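Local coordinates for protein V-type ATP synthase alpha chain (Thermoplasma volcanium, PDB 4O1S) that belongs to the intein family, compact and mostly beta-stranded domains with a horseshoe-like fold, this one inserted in the alpha chain of a V-type ATP synthase, at residues Met118-Ala123 with Leu164-Asn169; Lys4-Glu9 with Pro93-Phe98. One frame throughout, in Å; residues are numbered along the deposited sequence.

Contact 1: Met118-Ala123 with Leu164-Asn169; sequences MIAAVA and LLVLHN
Where two beta sheets of the intein fold meet, Ala121 and Leu165 form a single backbone bridge, their CA atoms 4.2 Å apart. The strands run at 111° to one another, so they touch at this bridge and diverge instead of pairing along their length. Two hydrogen bonds make the join, one residue out from the bridged pair. Val122 N donates to Leu164 O at 2.8 Å, and Val166 N to Ala120 O at 3.1 Å, the latter donor lying 32° out of the carbonyl plane. Ala120 O is also reached by water 1, which sits 2.8 Å from Val166 O and can donate to either carbonyl.

The side chains close in around this join. Val122 and Val166 cross nearly at right angles, CG2 to CG2 at 3.7 Å, and Leu164 lays its CB against Val122 CB. Two residues before Ala121, Ile119 reaches across with CD1, 3.6 Å from Leu165 CD2; its CG1 is held between the backbone N and the carbonyl carbon (chi1 65°), which turns the chain to that methyl.

In the sheet of 118-122, the neighbouring strand 129-141 bonds to Ile119 and Ala121 through Asp132 and Thr130. Phe98 of strand 96-101 packs on both Ala120 and Val166, and Ile159 of strand 158-160 covers Val122 and Leu164.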
loop_
_atom_site.group_PDB
_atom_site.type_symbol
_atom_site.label_atom_id
_atom_site.label_comp_id
_atom_site.label_asym_id
_atom_site.label_seq_id
_atom_site.Cartn_x
_atom_site.Cartn_y
_atom_site.Cartn_z
ATOM N N MET A 118 -8.194 -9.282 -12.229
ATOM C CA MET A 118 -7.393 -8.198 -12.806
ATOM C C MET A 118 -7.299 -7.036 -11.836
ATOM O O MET A 118 -8.303 -6.365 -11.551
ATOM C CB MET A 118 -7.979 -7.738 -14.145
ATOM C CG MET A 118 -7.874 -8.809 -15.202
ATOM S SD MET A 118 -8.738 -8.434 -16.726
ATOM C CE MET A 118 -7.436 -7.619 -17.630
ATOM N N ILE A 119 -6.104 -6.799 -11.305
ATOM C CA ILE A 119 -5.999 -5.768 -10.293
ATOM C C ILE A 119 -5.411 -4.495 -10.854
ATOM O O ILE A 119 -4.674 -4.520 -11.832
ATOM C CB ILE A 119 -5.260 -6.242 -9.023
ATOM C CG1 ILE A 119 -3.801 -6.562 -9.306
ATOM C CG2 ILE A 119 -5.949 -7.459 -8.436
ATOM C CD1 ILE A 119 -3.033 -6.855 -8.005
ATOM N N ALA A 120 -5.779 -3.388 -10.229
ATOM C CA ALA A 120 -5.386 -2.062 -10.665
ATOM C C ALA A 120 -3.912 -1.771 -10.361
ATOM O O ALA A 120 -3.441 -1.922 -9.228
ATOM C CB ALA A 120 -6.290 -1.017 -10.011
ATOM N N ALA A 121 -3.199 -1.358 -11.398
ATOM C CA ALA A 121 -1.817 -0.964 -11.290
ATOM C C ALA A 121 -1.679 0.335 -12.061
ATOM O O ALA A 121 -2.578 0.714 -12.799
ATOM C CB ALA A 121 -0.939 -2.015 -11.894
ATOM N N VAL A 122 -0.551 1.015 -11.902
ATOM C CA VAL A 122 -0.298 2.230 -12.651
ATOM C C VAL A 122 0.916 2.075 -13.574
ATOM O O VAL A 122 1.990 1.666 -13.131
ATOM C CB VAL A 122 -0.065 3.368 -11.692
ATOM C CG1 VAL A 122 0.387 4.602 -12.429
ATOM C CG2 VAL A 122 -1.330 3.632 -10.945
ATOM N N ALA A 123 0.744 2.394 -14.857
ATOM C CA ALA A 123 1.842 2.316 -15.822
ATOM C C ALA A 123 2.956 3.359 -15.566
ATOM O O ALA A 123 2.682 4.516 -15.208
ATOM C CB ALA A 123 1.288 2.471 -17.226
ATOM N N LEU A 164 3.869 -0.605 -9.056
ATOM C CA LEU A 164 2.889 0.443 -8.825
ATOM C C LEU A 164 1.462 -0.088 -8.704
ATOM O O LEU A 164 0.552 0.342 -9.431
ATOM C CB LEU A 164 2.960 1.501 -9.930
ATOM C CG LEU A 164 4.329 2.004 -10.380
ATOM C CD1 LEU A 164 4.143 3.059 -11.424
ATOM C CD2 LEU A 164 5.115 2.584 -9.251
ATOM N N LEU A 165 1.264 -1.030 -7.793
ATOM C CA LEU A 165 -0.089 -1.469 -7.494
ATOM C C LEU A 165 -0.822 -0.379 -6.708
ATOM O O LEU A 165 -0.200 0.485 -6.040
ATOM C CB LEU A 165 -0.072 -2.774 -6.717
ATOM C CG LEU A 165 0.575 -3.923 -7.489
ATOM C CD1 LEU A 165 1.015 -5.032 -6.538
ATOM C CD2 LEU A 165 -0.396 -4.469 -8.538
ATOM N N VAL A 166 -2.148 -0.418 -6.815
ATOM C CA VAL A 166 -2.981 0.611 -6.246
ATOM C C VAL A 166 -3.708 0.002 -5.074
ATOM O O VAL A 166 -4.495 -0.955 -5.238
ATOM C CB VAL A 166 -4.005 1.158 -7.279
ATOM C CG1 VAL A 166 -4.836 2.297 -6.652
ATOM C CG2 VAL A 166 -3.293 1.619 -8.554
ATOM N N LEU A 167 -3.459 0.562 -3.891
ATOM C CA LEU A 167 -3.922 -0.062 -2.657
ATOM C C LEU A 167 -4.934 0.808 -1.960
ATOM O O LEU A 167 -4.674 1.980 -1.680
ATOM C CB LEU A 167 -2.733 -0.375 -1.757
ATOM C CG LEU A 167 -1.763 -1.297 -2.506
ATOM C CD1 LEU A 167 -0.356 -1.341 -1.948
ATOM C CD2 LEU A 167 -2.363 -2.679 -2.527
ATOM N N HIS A 168 -6.107 0.238 -1.709
ATOM C CA HIS A 168 -7.151 0.958 -0.986
ATOM C C HIS A 168 -7.012 0.852 0.533
ATOM O O HIS A 168 -7.662 0.014 1.180
ATOM C CB HIS A 168 -8.532 0.479 -1.390
ATOM C CG HIS A 168 -9.621 1.309 -0.812
ATOM N ND1 HIS A 168 -10.665 0.773 -0.086
ATOM C CD2 HIS A 168 -9.818 2.648 -0.811
ATOM C CE1 HIS A 168 -11.466 1.741 0.312
ATOM N NE2 HIS A 168 -10.976 2.895 -0.118
ATOM N N ASN A 169 -6.181 1.721 1.096
ATOM C CA ASN A 169 -5.895 1.685 2.522
ATOM C C ASN A 169 -6.840 2.628 3.277
ATOM O O ASN A 169 -6.819 2.684 4.513
ATOM C CB ASN A 169 -4.469 2.146 2.753
ATOM C CG ASN A 169 -4.313 3.617 2.466
ATOM O OD1 ASN A 169 -5.116 4.204 1.720
ATOM N ND2 ASN A 169 -3.300 4.234 3.064
HETATM O O HOH W 1 -5.478 -2.765 -7.162
#

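Contact 2: Lys4-Glu9 with Pro93-Phe98; sequences KAVSGE and PVHKLF. Unlike the reference sequence in segment 4-9: Ala5 (reference Cys). With SO4 (sulfate ion), chain F.
His95 closes the Thr-x-x-His sequence, Thr92 to His95, that marks block B of inteins, and here it lies against Lys4-Val6, probably the upstream splice junction; Ala5 stands where the reference sequence has Cys. The imidazole is approached on several sides by this segment. Lys4 CB lies over one ring face, 4.2 Å from the centroid and 13° off the normal, a CH-pi contact. Ala5 O comes to the ring edge in its plane, 3.2 Å from CD2, while Val6 CG1 arrives obliquely, 3.6 Å from both CD2 and NE2. Within its own segment, ND1 accepts a weak bond from Lys96 N at 2.9 Å, which may help to hold the ring's rotation.

Further out, Lys4 runs along the backbone of Val94 and His95, its CG 3.5 Å from His95 CA. The chain then bends at chi3 (-99°) and brings NZ 4.3 Å from Lys96 NZ, although this lysine is poorly ordered. A bound sulfate lies near Lys96, and Ala170 OXT and Glu107 offer long, weak ion pairs to Lys4 and Lys96 respectively.

At the far end of 4-9, Ser7 OG accepts from Glu9 N at 3.0 Å in an ST turn and donates to a second sulfate, which Arg80 also binds. The backbone of this segment bonds to Thr92 and Ser90 and, at Val6, to Tyr147 of strand 143-149, whereas His95 packs on Leu167 of strand 165-168 and on Asn169.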
loop_
_atom_site.group_PDB
_atom_site.type_symbol
_atom_site.label_atom_id
_atom_site.label_comp_id
_atom_site.label_asym_id
_atom_site.label_seq_id
_atom_site.Cartn_x
_atom_site.Cartn_y
_atom_site.Cartn_z
ATOM N N LYS A 4 -5.935 -2.781 7.879
ATOM C CA LYS A 4 -5.278 -2.808 6.587
ATOM C C LYS A 4 -3.821 -2.370 6.710
ATOM O O LYS A 4 -3.541 -1.293 7.254
ATOM C CB LYS A 4 -6.019 -1.901 5.624
ATOM C CG LYS A 4 -7.321 -2.498 5.207
ATOM C CD LYS A 4 -8.002 -1.650 4.186
ATOM C CE LYS A 4 -9.042 -0.798 4.857
ATOM N NZ LYS A 4 -10.392 -1.030 4.270
ATOM N N ALA A 5 -2.901 -3.199 6.209
ATOM C CA ALA A 5 -1.481 -2.879 6.263
ATOM C C ALA A 5 -0.664 -3.678 5.213
ATOM O O ALA A 5 -1.183 -4.597 4.566
ATOM C CB ALA A 5 -0.941 -3.105 7.692
ATOM N N VAL A 6 0.607 -3.317 5.043
ATOM C CA VAL A 6 1.469 -3.979 4.073
ATOM C C VAL A 6 2.797 -4.426 4.708
ATOM O O VAL A 6 3.183 -3.986 5.811
ATOM C CB VAL A 6 1.769 -3.050 2.873
ATOM C CG1 VAL A 6 0.462 -2.551 2.238
ATOM C CG2 VAL A 6 2.629 -1.878 3.325
ATOM N N SER A 7 3.487 -5.323 4.013
ATOM C CA SER A 7 4.770 -5.808 4.485
ATOM C C SER A 7 5.783 -4.675 4.478
ATOM O O SER A 7 5.643 -3.697 3.735
ATOM C CB SER A 7 5.257 -6.954 3.606
ATOM O OG SER A 7 6.670 -6.931 3.518
ATOM N N GLY A 8 6.815 -4.808 5.299
ATOM C CA GLY A 8 7.762 -3.726 5.464
ATOM C C GLY A 8 8.636 -3.576 4.242
ATOM O O GLY A 8 9.371 -2.592 4.098
ATOM N N GLU A 9 8.555 -4.566 3.356
ATOM C CA GLU A 9 9.410 -4.604 2.169
ATOM C C GLU A 9 8.759 -3.833 1.045
ATOM O O GLU A 9 9.343 -3.653 -0.004
ATOM C CB GLU A 9 9.643 -6.045 1.732
ATOM C CG GLU A 9 10.383 -6.865 2.770
ATOM C CD GLU A 9 11.840 -6.430 2.916
ATOM O OE1 GLU A 9 12.414 -5.957 1.897
ATOM O OE2 GLU A 9 12.403 -6.570 4.039
ATOM N N PRO A 93 -4.608 -9.544 5.180
ATOM C CA PRO A 93 -5.807 -10.128 4.553
ATOM C C PRO A 93 -6.962 -9.160 4.352
ATOM O O PRO A 93 -7.673 -9.327 3.349
ATOM C CB PRO A 93 -6.219 -11.226 5.526
ATOM C CG PRO A 93 -4.967 -11.646 6.144
ATOM C CD PRO A 93 -4.083 -10.408 6.248
ATOM N N VAL A 94 -7.146 -8.189 5.260
ATOM C CA VAL A 94 -8.251 -7.223 5.145
ATOM C C VAL A 94 -7.957 -6.034 4.217
ATOM O O VAL A 94 -8.869 -5.276 3.879
ATOM C CB VAL A 94 -8.773 -6.703 6.519
ATOM C CG1 VAL A 94 -9.412 -7.808 7.305
ATOM C CG2 VAL A 94 -7.673 -6.072 7.330
ATOM N N HIS A 95 -6.696 -5.881 3.812
ATOM C CA HIS A 95 -6.320 -4.866 2.832
ATOM C C HIS A 95 -7.048 -5.088 1.519
ATOM O O HIS A 95 -7.335 -6.231 1.149
ATOM C CB HIS A 95 -4.819 -4.889 2.577
ATOM C CG HIS A 95 -4.250 -3.547 2.277
ATOM N ND1 HIS A 95 -4.950 -2.593 1.572
ATOM C CD2 HIS A 95 -3.072 -2.975 2.620
ATOM C CE1 HIS A 95 -4.219 -1.499 1.477
ATOM N NE2 HIS A 95 -3.074 -1.703 2.102
ATOM N N LYS A 96 -7.338 -3.992 0.814
ATOM C CA LYS A 96 -8.151 -4.038 -0.412
ATOM C C LYS A 96 -7.408 -3.677 -1.679
ATOM O O LYS A 96 -6.551 -2.778 -1.692
ATOM C CB LYS A 96 -9.381 -3.141 -0.299
ATOM C CG LYS A 96 -10.454 -3.750 0.554
ATOM C CD LYS A 96 -11.474 -2.737 1.003
ATOM C CE LYS A 96 -12.610 -3.461 1.709
ATOM N NZ LYS A 96 -13.748 -2.567 2.004
ATOM N N LEU A 97 -7.747 -4.396 -2.745
ATOM C CA LEU A 97 -7.232 -4.094 -4.070
ATOM C C LEU A 97 -8.435 -3.696 -4.908
ATOM O O LEU A 97 -9.584 -3.875 -4.488
ATOM C CB LEU A 97 -6.531 -5.306 -4.684
ATOM C CG LEU A 97 -5.246 -5.956 -4.112
ATOM C CD1 LEU A 97 -4.055 -5.075 -4.269
ATOM C CD2 LEU A 97 -5.368 -6.392 -2.642
ATOM N N PHE A 98 -8.179 -3.147 -6.085
ATOM C CA PHE A 98 -9.253 -2.791 -6.999
ATOM C C PHE A 98 -9.290 -3.777 -8.147
ATOM O O PHE A 98 -8.256 -4.051 -8.777
ATOM C CB PHE A 98 -9.033 -1.381 -7.536
ATOM C CG PHE A 98 -9.286 -0.322 -6.526
ATOM C CD1 PHE A 98 -10.598 0.019 -6.178
ATOM C CD2 PHE A 98 -8.220 0.317 -5.894
ATOM C CE1 PHE A 98 -10.854 0.992 -5.221
ATOM C CE2 PHE A 98 -8.448 1.300 -4.933
ATOM C CZ PHE A 98 -9.766 1.639 -4.589
HETATM S S SO4 F . 8.304 -10.475 5.582
HETATM O O1 SO4 F . 7.743 -9.940 4.330
HETATM O O2 SO4 F . 7.918 -9.637 6.724
HETATM O O3 SO4 F . 7.809 -11.840 5.789
HETATM O O4 SO4 F . 9.769 -10.501 5.517
#

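Strands 96-101 and 165-168 are neighbours in one antiparallel sheet, and through them the two contacts, with centres about 11 Å apart, touch directly. Probable backbone hydrogen bonds join Ala120 N to Phe98 O (2.9 Å) and His168 N to Lys96 O (3.0 Å), so strand 96-101 bonds to both segments of contact 1. Leu167 and Leu97 pack together between them. Contact 2 holds the upstream end of the chain beside His95; strand 165-168 of contact 1 carries Asn169, probably the last intein residue, to that same histidine. Lys4 CD, 3.5 Å from His168 O, adds a further link, consistent with both chain ends converging on one site.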